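Long-range contacts in Tox3 (Phaeosphaeria nodorum, PDB 6WES), which is a secreted necrotrophic effector of a fungal wheat pathogen and probably acts as a toxin on hosts that carry the susceptibility gene Snn3: residues 26-31 against 51-56; 75-80 against 100-105; 10-15 against 22-27; 47-52 against 62-67. All coordinates share one frame; numbering follows the deposited sequence.

Interaction 1 of 4, residues 26-31 against 51-56; sequences DVKVRA and NALNVD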
loop_
_atom_site.group_PDB
_atom_site.type_symbol
_atom_site.label_atom_id
_atom_site.label_comp_id
_atom_site.label_asym_id
_atom_site.label_seq_id
_atom_site.Cartn_x
_atom_site.Cartn_y
_atom_site.Cartn_z
ATOM N N ASP A 26 -4.324 3.408 -8.598
ATOM C CA ASP A 26 -2.880 3.484 -8.401
ATOM C C ASP A 26 -2.626 3.835 -6.939
ATOM O O ASP A 26 -3.249 4.755 -6.410
ATOM C CB ASP A 26 -2.263 4.590 -9.268
ATOM C CG ASP A 26 -2.083 4.189 -10.712
ATOM O OD1 ASP A 26 -2.636 3.155 -11.116
ATOM O OD2 ASP A 26 -1.413 4.929 -11.475
ATOM N N VAL A 27 -1.703 3.121 -6.305
ATOM C CA VAL A 27 -1.310 3.367 -4.920
ATOM C C VAL A 27 0.202 3.524 -4.910
ATOM O O VAL A 27 0.914 2.663 -5.442
ATOM C CB VAL A 27 -1.735 2.204 -4.005
ATOM C CG1 VAL A 27 -1.320 2.478 -2.566
ATOM C CG2 VAL A 27 -3.241 2.001 -4.074
ATOM N N LYS A 28 0.694 4.615 -4.343
ATOM C CA LYS A 28 2.134 4.846 -4.278
ATOM C C LYS A 28 2.539 5.149 -2.845
ATOM O O LYS A 28 1.827 5.854 -2.117
ATOM C CB LYS A 28 2.555 6.021 -5.175
ATOM C CG LYS A 28 2.311 5.797 -6.656
ATOM C CD LYS A 28 2.714 7.019 -7.437
ATOM C CE LYS A 28 2.337 6.896 -8.911
ATOM N NZ LYS A 28 2.778 8.108 -9.680
ATOM N N VAL A 29 3.684 4.603 -2.441
ATOM C CA VAL A 29 4.211 4.824 -1.101
ATOM C C VAL A 29 5.682 5.193 -1.188
ATOM O O VAL A 29 6.355 4.944 -2.193
ATOM C CB VAL A 29 4.029 3.594 -0.195
ATOM C CG1 VAL A 29 2.538 3.248 -0.049
ATOM C CG2 VAL A 29 4.818 2.388 -0.738
ATOM N N ARG A 30 6.187 5.777 -0.100
ATOM C CA ARG A 30 7.600 6.066 0.072
ATOM C C ARG A 30 8.032 5.393 1.365
ATOM O O ARG A 30 7.254 5.343 2.330
ATOM C CB ARG A 30 7.797 7.583 0.182
ATOM C CG ARG A 30 9.213 8.015 0.539
ATOM C CD ARG A 30 9.347 9.501 0.388
ATOM N NE ARG A 30 10.556 9.957 1.055
ATOM C CZ ARG A 30 11.288 10.993 0.663
ATOM N NH1 ARG A 30 10.956 11.690 -0.419
ATOM N NH2 ARG A 30 12.370 11.312 1.350
ATOM N N ALA A 31 9.249 4.853 1.384
ATOM C CA ALA A 31 9.857 4.351 2.614
ATOM C C ALA A 31 11.120 5.151 2.871
ATOM O O ALA A 31 11.942 5.342 1.957
ATOM C CB ALA A 31 10.206 2.863 2.536
ATOM N N ASN A 51 2.564 8.068 2.654
ATOM C CA ASN A 51 1.747 8.172 1.453
ATOM C C ASN A 51 2.481 8.951 0.371
ATOM O O ASN A 51 3.044 10.024 0.632
ATOM C CB ASN A 51 0.468 8.945 1.797
ATOM C CG ASN A 51 -0.424 9.162 0.578
ATOM O OD1 ASN A 51 -0.580 8.275 -0.254
ATOM N ND2 ASN A 51 -1.011 10.341 0.478
ATOM N N ALA A 52 2.480 8.420 -0.850
ATOM C CA ALA A 52 2.776 9.207 -2.038
ATOM C C ALA A 52 1.554 9.408 -2.924
ATOM O O ALA A 52 1.415 10.471 -3.527
ATOM C CB ALA A 52 3.937 8.586 -2.839
ATOM N N LEU A 53 0.648 8.434 -2.989
ATOM C CA LEU A 53 -0.617 8.606 -3.705
ATOM C C LEU A 53 -1.619 7.598 -3.179
ATOM O O LEU A 53 -1.349 6.393 -3.211
ATOM C CB LEU A 53 -0.438 8.386 -5.205
ATOM C CG LEU A 53 -1.760 8.375 -5.982
ATOM C CD1 LEU A 53 -2.377 9.752 -5.969
ATOM C CD2 LEU A 53 -1.539 7.903 -7.404
ATOM N N ASN A 54 -2.782 8.088 -2.754
ATOM C CA ASN A 54 -3.976 7.304 -2.441
ATOM C C ASN A 54 -3.879 6.463 -1.181
ATOM O O ASN A 54 -4.708 5.577 -0.980
ATOM C CB ASN A 54 -4.459 6.456 -3.621
ATOM C CG ASN A 54 -5.182 7.281 -4.650
ATOM O OD1 ASN A 54 -5.784 8.310 -4.322
ATOM N ND2 ASN A 54 -5.135 6.846 -5.898
ATOM N N VAL A 55 -2.940 6.709 -0.282
ATOM C CA VAL A 55 -2.909 5.977 0.979
ATOM C C VAL A 55 -3.530 6.833 2.071
ATOM O O VAL A 55 -2.997 7.896 2.424
ATOM C CB VAL A 55 -1.495 5.521 1.360
ATOM C CG1 VAL A 55 -1.555 4.676 2.643
ATOM C CG2 VAL A 55 -0.865 4.743 0.238
ATOM N N ASP A 56 -4.645 6.352 2.619
ATOM C CA ASP A 56 -5.305 7.022 3.730
ATOM C C ASP A 56 -4.713 6.639 5.078
ATOM O O ASP A 56 -4.740 7.447 6.016
ATOM C CB ASP A 56 -6.795 6.690 3.676
ATOM C CG ASP A 56 -7.431 7.230 2.420
ATOM O OD1 ASP A 56 -7.452 8.457 2.301
ATOM O OD2 ASP A 56 -7.840 6.469 1.511
#

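Interaction 2 of 4, residues 75-80 against 100-105; sequences ITAIHD and QPFTLG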
loop_
_atom_site.group_PDB
_atom_site.type_symbol
_atom_site.label_atom_id
_atom_site.label_comp_id
_atom_site.label_asym_id
_atom_site.label_seq_id
_atom_site.Cartn_x
_atom_site.Cartn_y
_atom_site.Cartn_z
ATOM N N ILE A 75 4.088 -4.001 4.791
ATOM C CA ILE A 75 3.032 -3.144 5.321
ATOM C C ILE A 75 1.838 -3.224 4.380
ATOM O O ILE A 75 1.978 -3.594 3.222
ATOM C CB ILE A 75 3.560 -1.695 5.460
ATOM C CG1 ILE A 75 2.737 -0.881 6.472
ATOM C CG2 ILE A 75 3.628 -0.992 4.129
ATOM C CD1 ILE A 75 2.985 -1.306 7.942
ATOM N N THR A 76 0.653 -2.878 4.878
ATOM C CA THR A 76 -0.531 -2.785 4.028
ATOM C C THR A 76 -0.968 -1.328 3.951
ATOM O O THR A 76 -1.202 -0.692 4.989
ATOM C CB THR A 76 -1.656 -3.664 4.585
ATOM O OG1 THR A 76 -1.218 -5.035 4.596
ATOM C CG2 THR A 76 -2.935 -3.519 3.746
ATOM N N ALA A 77 -1.063 -0.789 2.740
ATOM C CA ALA A 77 -1.611 0.545 2.521
ATOM C C ALA A 77 -3.113 0.442 2.313
ATOM O O ALA A 77 -3.576 -0.415 1.546
ATOM C CB ALA A 77 -0.952 1.163 1.286
ATOM N N ILE A 78 -3.874 1.308 2.966
ATOM C CA ILE A 78 -5.333 1.285 2.907
ATOM C C ILE A 78 -5.804 2.539 2.188
ATOM O O ILE A 78 -5.393 3.651 2.544
ATOM C CB ILE A 78 -5.934 1.263 4.325
ATOM C CG1 ILE A 78 -5.348 0.150 5.184
ATOM C CG2 ILE A 78 -7.466 1.171 4.250
ATOM C CD1 ILE A 78 -5.791 -1.224 4.749
ATOM N N HIS A 79 -6.689 2.371 1.198
ATOM C CA HIS A 79 -7.239 3.453 0.399
ATOM C C HIS A 79 -8.757 3.314 0.413
ATOM O O HIS A 79 -9.275 2.262 0.044
ATOM C CB HIS A 79 -6.705 3.331 -1.045
ATOM C CG HIS A 79 -7.376 4.235 -2.034
ATOM N ND1 HIS A 79 -7.601 5.571 -1.806
ATOM C CD2 HIS A 79 -7.847 3.983 -3.280
ATOM C CE1 HIS A 79 -8.194 6.107 -2.860
ATOM N NE2 HIS A 79 -8.348 5.162 -3.772
ATOM N N ASP A 80 -9.467 4.357 0.847
ATOM C CA ASP A 80 -10.930 4.376 0.870
ATOM C C ASP A 80 -11.460 5.354 -0.178
ATOM O O ASP A 80 -10.909 6.445 -0.348
ATOM C CB ASP A 80 -11.437 4.816 2.258
ATOM C CG ASP A 80 -10.881 3.953 3.378
ATOM O OD1 ASP A 80 -11.029 2.720 3.285
ATOM O OD2 ASP A 80 -10.272 4.496 4.340
ATOM N N GLN A 100 -3.557 -2.717 -0.090
ATOM C CA GLN A 100 -2.439 -2.951 -1.005
ATOM C C GLN A 100 -1.153 -3.208 -0.228
ATOM O O GLN A 100 -0.609 -2.272 0.393
ATOM C CB GLN A 100 -2.299 -1.729 -1.908
ATOM C CG GLN A 100 -1.092 -1.742 -2.853
ATOM C CD GLN A 100 -1.157 -2.886 -3.835
ATOM O OE1 GLN A 100 -1.960 -2.862 -4.770
ATOM N NE2 GLN A 100 -0.318 -3.906 -3.633
ATOM N N PRO A 101 -0.628 -4.429 -0.204
ATOM C CA PRO A 101 0.639 -4.687 0.494
ATOM C C PRO A 101 1.831 -4.156 -0.282
ATOM O O PRO A 101 1.815 -4.077 -1.515
ATOM C CB PRO A 101 0.716 -6.218 0.570
ATOM C CG PRO A 101 -0.629 -6.728 0.176
ATOM C CD PRO A 101 -1.265 -5.666 -0.693
ATOM N N PHE A 102 2.878 -3.797 0.472
ATOM C CA PHE A 102 4.198 -3.491 -0.076
ATOM C C PHE A 102 5.249 -4.122 0.822
ATOM O O PHE A 102 5.071 -4.192 2.038
ATOM C CB PHE A 102 4.485 -1.979 -0.115
ATOM C CG PHE A 102 3.618 -1.210 -1.079
ATOM C CD1 PHE A 102 3.979 -1.131 -2.414
ATOM C CD2 PHE A 102 2.451 -0.571 -0.648
ATOM C CE1 PHE A 102 3.197 -0.443 -3.321
ATOM C CE2 PHE A 102 1.643 0.141 -1.552
ATOM C CZ PHE A 102 2.029 0.201 -2.883
ATOM N N THR A 103 6.337 -4.595 0.220
ATOM C CA THR A 103 7.416 -5.224 0.964
ATOM C C THR A 103 8.724 -4.571 0.563
ATOM O O THR A 103 8.978 -4.364 -0.625
ATOM C CB THR A 103 7.483 -6.731 0.716
ATOM O OG1 THR A 103 6.273 -7.331 1.196
ATOM C CG2 THR A 103 8.697 -7.382 1.400
ATOM N N LEU A 104 9.529 -4.251 1.559
ATOM C CA LEU A 104 10.872 -3.724 1.392
ATOM C C LEU A 104 11.828 -4.864 1.719
ATOM O O LEU A 104 11.784 -5.401 2.833
ATOM C CB LEU A 104 11.029 -2.574 2.388
ATOM C CG LEU A 104 12.286 -1.745 2.472
ATOM C CD1 LEU A 104 12.537 -1.001 1.188
ATOM C CD2 LEU A 104 12.128 -0.785 3.640
ATOM N N GLY A 105 12.686 -5.229 0.768
ATOM C CA GLY A 105 13.645 -6.312 0.944
ATOM C C GLY A 105 15.055 -5.764 1.084
ATOM O O GLY A 105 15.435 -4.836 0.366
#

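Interaction 3 of 4, residues 10-15 against 22-27; sequences GTRSVH and GIQRDV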
loop_
_atom_site.group_PDB
_atom_site.type_symbol
_atom_site.label_atom_id
_atom_site.label_comp_id
_atom_site.label_asym_id
_atom_site.label_seq_id
_atom_site.Cartn_x
_atom_site.Cartn_y
_atom_site.Cartn_z
ATOM N N GLY A 10 5.093 1.660 -6.236
ATOM C CA GLY A 10 3.743 1.915 -6.689
ATOM C C GLY A 10 3.149 0.668 -7.307
ATOM O O GLY A 10 3.839 -0.067 -8.032
ATOM N N THR A 11 1.872 0.415 -7.052
ATOM C CA THR A 11 1.156 -0.706 -7.647
ATOM C C THR A 11 -0.177 -0.219 -8.192
ATOM O O THR A 11 -0.938 0.472 -7.490
ATOM C CB THR A 11 0.970 -1.823 -6.622
ATOM O OG1 THR A 11 2.271 -2.208 -6.143
ATOM C CG2 THR A 11 0.246 -3.024 -7.225
ATOM N N ARG A 12 -0.461 -0.594 -9.429
ATOM C CA ARG A 12 -1.748 -0.362 -10.063
ATOM C C ARG A 12 -2.532 -1.666 -10.004
ATOM O O ARG A 12 -1.962 -2.752 -10.183
ATOM C CB ARG A 12 -1.523 0.037 -11.534
ATOM C CG ARG A 12 -2.776 0.102 -12.411
ATOM C CD ARG A 12 -2.484 0.764 -13.753
ATOM N NE ARG A 12 -2.020 2.140 -13.561
ATOM C CZ ARG A 12 -1.559 2.924 -14.540
ATOM N NH1 ARG A 12 -1.497 2.455 -15.783
ATOM N NH2 ARG A 12 -1.182 4.168 -14.281
ATOM N N SER A 13 -3.843 -1.572 -9.833
ATOM C CA SER A 13 -4.656 -2.779 -9.822
ATOM C C SER A 13 -6.033 -2.480 -10.392
ATOM O O SER A 13 -6.468 -1.327 -10.442
ATOM C CB SER A 13 -4.802 -3.348 -8.409
ATOM O OG SER A 13 -5.426 -2.424 -7.528
ATOM N N VAL A 14 -6.722 -3.536 -10.813
ATOM C CA VAL A 14 -8.082 -3.448 -11.343
ATOM C C VAL A 14 -8.920 -4.497 -10.621
ATOM O O VAL A 14 -8.477 -5.649 -10.469
ATOM C CB VAL A 14 -8.110 -3.722 -12.864
ATOM C CG1 VAL A 14 -9.540 -3.645 -13.416
ATOM C CG2 VAL A 14 -7.189 -2.743 -13.585
ATOM N N HIS A 15 -10.112 -4.105 -10.172
ATOM C CA HIS A 15 -10.995 -4.984 -9.416
ATOM C C HIS A 15 -12.401 -4.977 -9.993
ATOM O O HIS A 15 -12.879 -3.966 -10.521
ATOM C CB HIS A 15 -11.052 -4.551 -7.940
ATOM C CG HIS A 15 -9.775 -4.822 -7.207
ATOM N ND1 HIS A 15 -8.714 -3.944 -7.206
ATOM C CD2 HIS A 15 -9.364 -5.911 -6.520
ATOM C CE1 HIS A 15 -7.701 -4.474 -6.535
ATOM N NE2 HIS A 15 -8.080 -5.665 -6.095
ATOM N N GLY A 22 -14.285 -3.155 -13.317
ATOM C CA GLY A 22 -13.222 -2.399 -13.952
ATOM C C GLY A 22 -12.688 -1.229 -13.152
ATOM O O GLY A 22 -12.241 -0.227 -13.742
ATOM N N ILE A 23 -12.674 -1.336 -11.824
ATOM C CA ILE A 23 -12.221 -0.246 -10.967
ATOM C C ILE A 23 -10.704 -0.292 -10.928
ATOM O O ILE A 23 -10.118 -1.210 -10.351
ATOM C CB ILE A 23 -12.812 -0.365 -9.558
ATOM C CG1 ILE A 23 -14.343 -0.437 -9.620
ATOM C CG2 ILE A 23 -12.318 0.783 -8.709
ATOM C CD1 ILE A 23 -14.984 -0.743 -8.271
ATOM N N GLN A 24 -10.064 0.717 -11.495
ATOM C CA GLN A 24 -8.612 0.810 -11.482
ATOM C C GLN A 24 -8.148 1.813 -10.430
ATOM O O GLN A 24 -8.744 2.886 -10.267
ATOM C CB GLN A 24 -8.092 1.235 -12.849
ATOM C CG GLN A 24 -6.556 1.279 -12.925
ATOM C CD GLN A 24 -6.072 1.418 -14.344
ATOM O OE1 GLN A 24 -6.241 0.504 -15.148
ATOM N NE2 GLN A 24 -5.486 2.564 -14.669
ATOM N N ARG A 25 -7.089 1.467 -9.711
ATOM C CA ARG A 25 -6.507 2.364 -8.721
ATOM C C ARG A 25 -4.993 2.266 -8.768
ATOM O O ARG A 25 -4.444 1.169 -8.901
ATOM C CB ARG A 25 -6.920 1.960 -7.299
ATOM C CG ARG A 25 -8.426 1.972 -7.042
ATOM C CD ARG A 25 -8.875 3.346 -6.593
ATOM N NE ARG A 25 -9.059 4.252 -7.713
ATOM C CZ ARG A 25 -9.193 5.568 -7.564
ATOM N NH1 ARG A 25 -9.364 6.355 -8.617
ATOM N NH2 ARG A 25 -9.163 6.096 -6.352
ATOM N N ASP A 26 -4.324 3.408 -8.598
ATOM C CA ASP A 26 -2.880 3.484 -8.401
ATOM C C ASP A 26 -2.626 3.835 -6.939
ATOM O O ASP A 26 -3.249 4.755 -6.410
ATOM C CB ASP A 26 -2.263 4.590 -9.268
ATOM C CG ASP A 26 -2.083 4.189 -10.712
ATOM O OD1 ASP A 26 -2.636 3.155 -11.116
ATOM O OD2 ASP A 26 -1.413 4.929 -11.475
ATOM N N VAL A 27 -1.703 3.121 -6.305
ATOM C CA VAL A 27 -1.310 3.367 -4.920
ATOM C C VAL A 27 0.202 3.524 -4.910
ATOM O O VAL A 27 0.914 2.663 -5.442
ATOM C CB VAL A 27 -1.735 2.204 -4.005
ATOM C CG1 VAL A 27 -1.320 2.478 -2.566
ATOM C CG2 VAL A 27 -3.241 2.001 -4.074
HETATM O O HOH W 1 -8.207 -1.496 -8.069
#

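Interaction 4 of 4, residues 47-52 against 62-67; sequences VTWSNA and PIVTVP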
loop_
_atom_site.group_PDB
_atom_site.type_symbol
_atom_site.label_atom_id
_atom_site.label_comp_id
_atom_site.label_asym_id
_atom_site.label_seq_id
_atom_site.Cartn_x
_atom_site.Cartn_y
_atom_site.Cartn_z
ATOM N N VAL A 47 12.157 1.988 9.814
ATOM C CA VAL A 47 11.548 2.328 8.532
ATOM C C VAL A 47 10.309 3.180 8.784
ATOM O O VAL A 47 9.483 2.848 9.647
ATOM C CB VAL A 47 11.188 1.048 7.757
ATOM C CG1 VAL A 47 10.423 1.364 6.494
ATOM C CG2 VAL A 47 12.453 0.244 7.422
ATOM N N THR A 48 10.170 4.267 8.034
ATOM C CA THR A 48 8.933 5.049 8.036
ATOM C C THR A 48 8.300 4.946 6.656
ATOM O O THR A 48 8.873 5.430 5.670
ATOM C CB THR A 48 9.234 6.513 8.363
ATOM O OG1 THR A 48 9.748 6.597 9.704
ATOM C CG2 THR A 48 7.974 7.408 8.257
ATOM N N TRP A 49 7.117 4.348 6.581
ATOM C CA TRP A 49 6.333 4.345 5.345
ATOM C C TRP A 49 5.465 5.595 5.318
ATOM O O TRP A 49 4.923 6.006 6.365
ATOM C CB TRP A 49 5.398 3.136 5.304
ATOM C CG TRP A 49 6.061 1.780 5.271
ATOM C CD1 TRP A 49 6.313 0.967 6.332
ATOM C CD2 TRP A 49 6.484 1.063 4.105
ATOM N NE1 TRP A 49 6.866 -0.218 5.905
ATOM C CE2 TRP A 49 6.980 -0.179 4.543
ATOM C CE3 TRP A 49 6.474 1.352 2.736
ATOM C CZ2 TRP A 49 7.459 -1.143 3.657
ATOM C CZ3 TRP A 49 6.941 0.388 1.854
ATOM C CH2 TRP A 49 7.434 -0.838 2.324
ATOM N N SER A 50 5.279 6.171 4.133
ATOM C CA SER A 50 4.413 7.339 4.015
ATOM C C SER A 50 3.662 7.316 2.690
ATOM O O SER A 50 4.048 6.639 1.734
ATOM C CB SER A 50 5.191 8.645 4.169
ATOM O OG SER A 50 6.165 8.749 3.150
ATOM N N ASN A 51 2.564 8.068 2.654
ATOM C CA ASN A 51 1.747 8.172 1.453
ATOM C C ASN A 51 2.481 8.951 0.371
ATOM O O ASN A 51 3.044 10.024 0.632
ATOM C CB ASN A 51 0.468 8.945 1.797
ATOM C CG ASN A 51 -0.424 9.162 0.578
ATOM O OD1 ASN A 51 -0.580 8.275 -0.254
ATOM N ND2 ASN A 51 -1.011 10.341 0.478
ATOM N N ALA A 52 2.480 8.420 -0.850
ATOM C CA ALA A 52 2.776 9.207 -2.038
ATOM C C ALA A 52 1.554 9.408 -2.924
ATOM O O ALA A 52 1.415 10.471 -3.527
ATOM C CB ALA A 52 3.937 8.586 -2.839
ATOM N N PRO A 62 2.752 2.501 10.472
ATOM C CA PRO A 62 3.782 2.598 9.413
ATOM C C PRO A 62 5.173 2.954 9.902
ATOM O O PRO A 62 6.072 3.137 9.061
ATOM C CB PRO A 62 3.260 3.747 8.558
ATOM C CG PRO A 62 2.543 4.655 9.562
ATOM C CD PRO A 62 1.840 3.662 10.451
ATOM N N ILE A 63 5.383 3.043 11.206
ATOM C CA ILE A 63 6.699 3.291 11.777
ATOM C C ILE A 63 7.147 1.963 12.342
ATOM O O ILE A 63 6.618 1.488 13.356
ATOM C CB ILE A 63 6.628 4.363 12.870
ATOM C CG1 ILE A 63 5.810 5.594 12.386
ATOM C CG2 ILE A 63 8.039 4.689 13.373
ATOM C CD1 ILE A 63 6.270 6.176 11.052
ATOM N N VAL A 64 8.080 1.321 11.653
ATOM C CA VAL A 64 8.375 -0.089 11.880
ATOM C C VAL A 64 9.852 -0.252 12.199
ATOM O O VAL A 64 10.704 0.390 11.582
ATOM C CB VAL A 64 7.983 -0.925 10.643
ATOM C CG1 VAL A 64 8.418 -2.397 10.802
ATOM C CG2 VAL A 64 6.491 -0.771 10.386
ATOM N N THR A 65 10.160 -1.109 13.155
ATOM C CA THR A 65 11.525 -1.498 13.470
ATOM C C THR A 65 11.811 -2.836 12.798
ATOM O O THR A 65 11.033 -3.790 12.934
ATOM C CB THR A 65 11.631 -1.624 14.983
ATOM O OG1 THR A 65 11.352 -0.346 15.566
ATOM C CG2 THR A 65 12.990 -2.070 15.366
ATOM N N VAL A 66 12.881 -2.893 12.020
ATOM C CA VAL A 66 13.292 -4.108 11.327
ATOM C C VAL A 66 14.391 -4.764 12.155
ATOM O O VAL A 66 15.469 -4.153 12.339
ATOM C CB VAL A 66 13.797 -3.789 9.914
ATOM C CG1 VAL A 66 14.202 -5.042 9.202
ATOM C CG2 VAL A 66 12.720 -3.040 9.101
ATOM N N PRO A 67 14.175 -5.963 12.686
ATOM C CA PRO A 67 15.202 -6.602 13.504
ATOM C C PRO A 67 16.491 -6.800 12.725
ATOM O O PRO A 67 16.512 -6.916 11.491
ATOM C CB PRO A 67 14.580 -7.951 13.894
ATOM C CG PRO A 67 13.125 -7.723 13.780
ATOM C CD PRO A 67 12.916 -6.735 12.663
#

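Interaction 1 of 4, residues 26-31 against 51-56
K28 on strand 23-36 faces both A52 and L53 of the antiparallel partner, a classic beta bulge that shifts the register by one residue. K28 O takes two bonds, from A52 N (2.9 Å) and L53 N (3.0 Å), and both donors come from the same face of its carbonyl plane. K28 N answers with a straighter bond to a lone pair of L53 O, N-H...O angle 171°. Past the bulge the partner leaves the strand, and N54 takes over: its side-chain ND2 meets D26 O at 2.9 Å, with that oxygen in the amide plane. V55 then turns to the buried side, where its CG2 touches V27 CG1 at 3.6 Å and V29 CG1 at 3.7 Å. On the other face K28 starts against A52 CB and L53; CG anti to the carbonyl carbon (chi1 -64°) and an extended chain carry NZ past L53 to E158 O. N51 OD1 accepts V55 N at 2.8 Å, pinning the corner from within. Main-chain donors satisfy K28 O at the bulge, the N54 amide replaces a strand partner for D26 O beyond it, and the valines join the corner to the apolar barrel interior beside A77 and F102.

Interaction 2 of 4, residues 75-80 against 100-105
I75, T76 and A77 pair with F102, P101 and Q100 across an antiparallel beta hairpin, strands 72-85 and 92-105, near the centre of the Tox3 beta barrel, the C-terminal part of the precursor that probably remains after pro-domain removal. Four backbone bonds join the two hydrogen-bonded pairs. I75 N gives to F102 O and F102 N gives back to I75 O, each at 2.9 Å. At the other pair A77 N reaches Q100 O from above the carbonyl plane, whereas Q100 N lies in the plane of the A77 carbonyl and bonds straightest, 175° at the hydrogen. Between them P101, with no N-H to offer, sits at the non-hydrogen-bonded position opposite T76, where this pairing calls for none; its CA approaches I75 O at 3.2 Å as a CA-H...O contact. T76 pairs on its outer side with D59 through the backbone. The strand directions are 147° apart, so the pairing is twisted.

The Q100 side chain is bent at chi2 (63°), which folds its amide over toward the carbonyl of the next residue. NE2 then gives a bond of 3.0 Å to P101 O, with the acceptor in the amide plane, and a second to Q123 O. Farther along, T103 OG1 is bonded to T74 OG1 and Q123 OE1, and H79 NE2 to R25 NH2, while H79 ND1 makes a weak bond to D56 OD2. The face carrying I75, A77, Q100 and F102 looks into the barrel: the F102 ring lies among F9, V27, V29 and W49. Within the hairpin, A77 CB comes to the edge of that ring, close to its plane, 4.0 Å from F102 CE2.

Interaction 3 of 4, residues 10-15 against 22-27
The R12 guanidinium carries the D26 carboxylate at its edge and the Q24 amide over one face. The guanidinium and carboxylate planes are nearly coplanar, 13° apart, and the grip is side-on: R12 NE bonds D26 OD1 at 2.7 Å and R12 NH2 bonds D26 OD2 at 2.9 Å, each oxygen using its syn lone pair. Q24 NE2 sits 3.6 Å above the guanidinium plane, offset toward the rim, its amide almost parallel. A bend at chi3 (-61°) swings the R12 head group to D26. R12 bridges that carboxylate and, through NH2, E158 OE1; its positive charge would probably keep D26 ionised.

This is one face of the antiparallel hairpin of strands 2-16 and 23-36, held by paired main-chain bonds at T11/V27, S13/R25 and H15/I23 and ended by a G1 beta bulge, G22 and I23 both facing H15. V14 continues the face, its CG2 3.7 Å from Q24 OE1. On the other face S13 and H15 turn toward the interior, while R25 leads off toward H79 and F81. There a water at the edge of the H15 ring lies 2.6 Å from H15 ND1 and donates to S13 OG and I23 O, both at 3.0 Å.

Interaction 4 of 4, residues 47-52 against 62-67
V47 and V64 form the hydrogen-bonded pair at the heart of this edge-strand contact, with V47 N giving to V64 O at 2.8 Å and V64 N to V47 O at 2.9 Å. One step along, W49 N reaches P62 O in a nearly straight bond of 3.0 Å, 175° at the hydrogen; P62, just before the strand, thus extends the ladder through its carbonyl. The non-hydrogen-bonded pair between these bonds is T48 with I63, whose side chains lie side by side and point the same way. I63 CD1 is pressed against T48 CG2 at 3.5 Å, tighter than an ordinary carbon contact.

On the opposite face, V47 CG2 meets V66 CG2 at 3.7 Å. W49 is placed by chi1 of -64°, which sets CG beside the backbone N and lets the edge of the indole run past P62 O, 3.5 Å from W49 CD1, while W49 CB rests on P62 CB at 3.9 Å. V47 CG1 packs over one face of the same indole.

Farther out, the indole is held by V29 and A31 of strand 23-36, I75 of strand 72-85 and F102 and L104 of strand 92-105, so it lies in the barrel interior. Backbone bonds from T48 to D32 and from S50 to R30 fix the other side of strand 45-53. Strand 63-66 is the outermost strand at this end of the sheet. Here it is held by three main-chain bonds, with V66 adding one to L45, and by apolar contacts on both faces, with no side-chain polar group bridging the two segments.

How the interactions relate
From the N terminus, interaction 3 comes first, closing the short loop between strands 2-16 and 23-36. Strand 23-36 then continues into interaction 1, which begins on the residues D26 and V27 where interaction 3 ends and closes the longer loop to strand 45-53. Interaction 4 opens on that strand, sharing N51 and A52 with interaction 1, and adds strand 63-66; the two loops overlap. Interaction 2 follows in series, closing the hairpin 72-85 with 92-105. Although distant along the chain, it meets the others across the barrel: F102 packs on T11 and W49, R25 reaches H79, and D56 bonds to the backbone of I78 and D80. Interactions 3 and 4 lie on opposite sides of the centre, without touching.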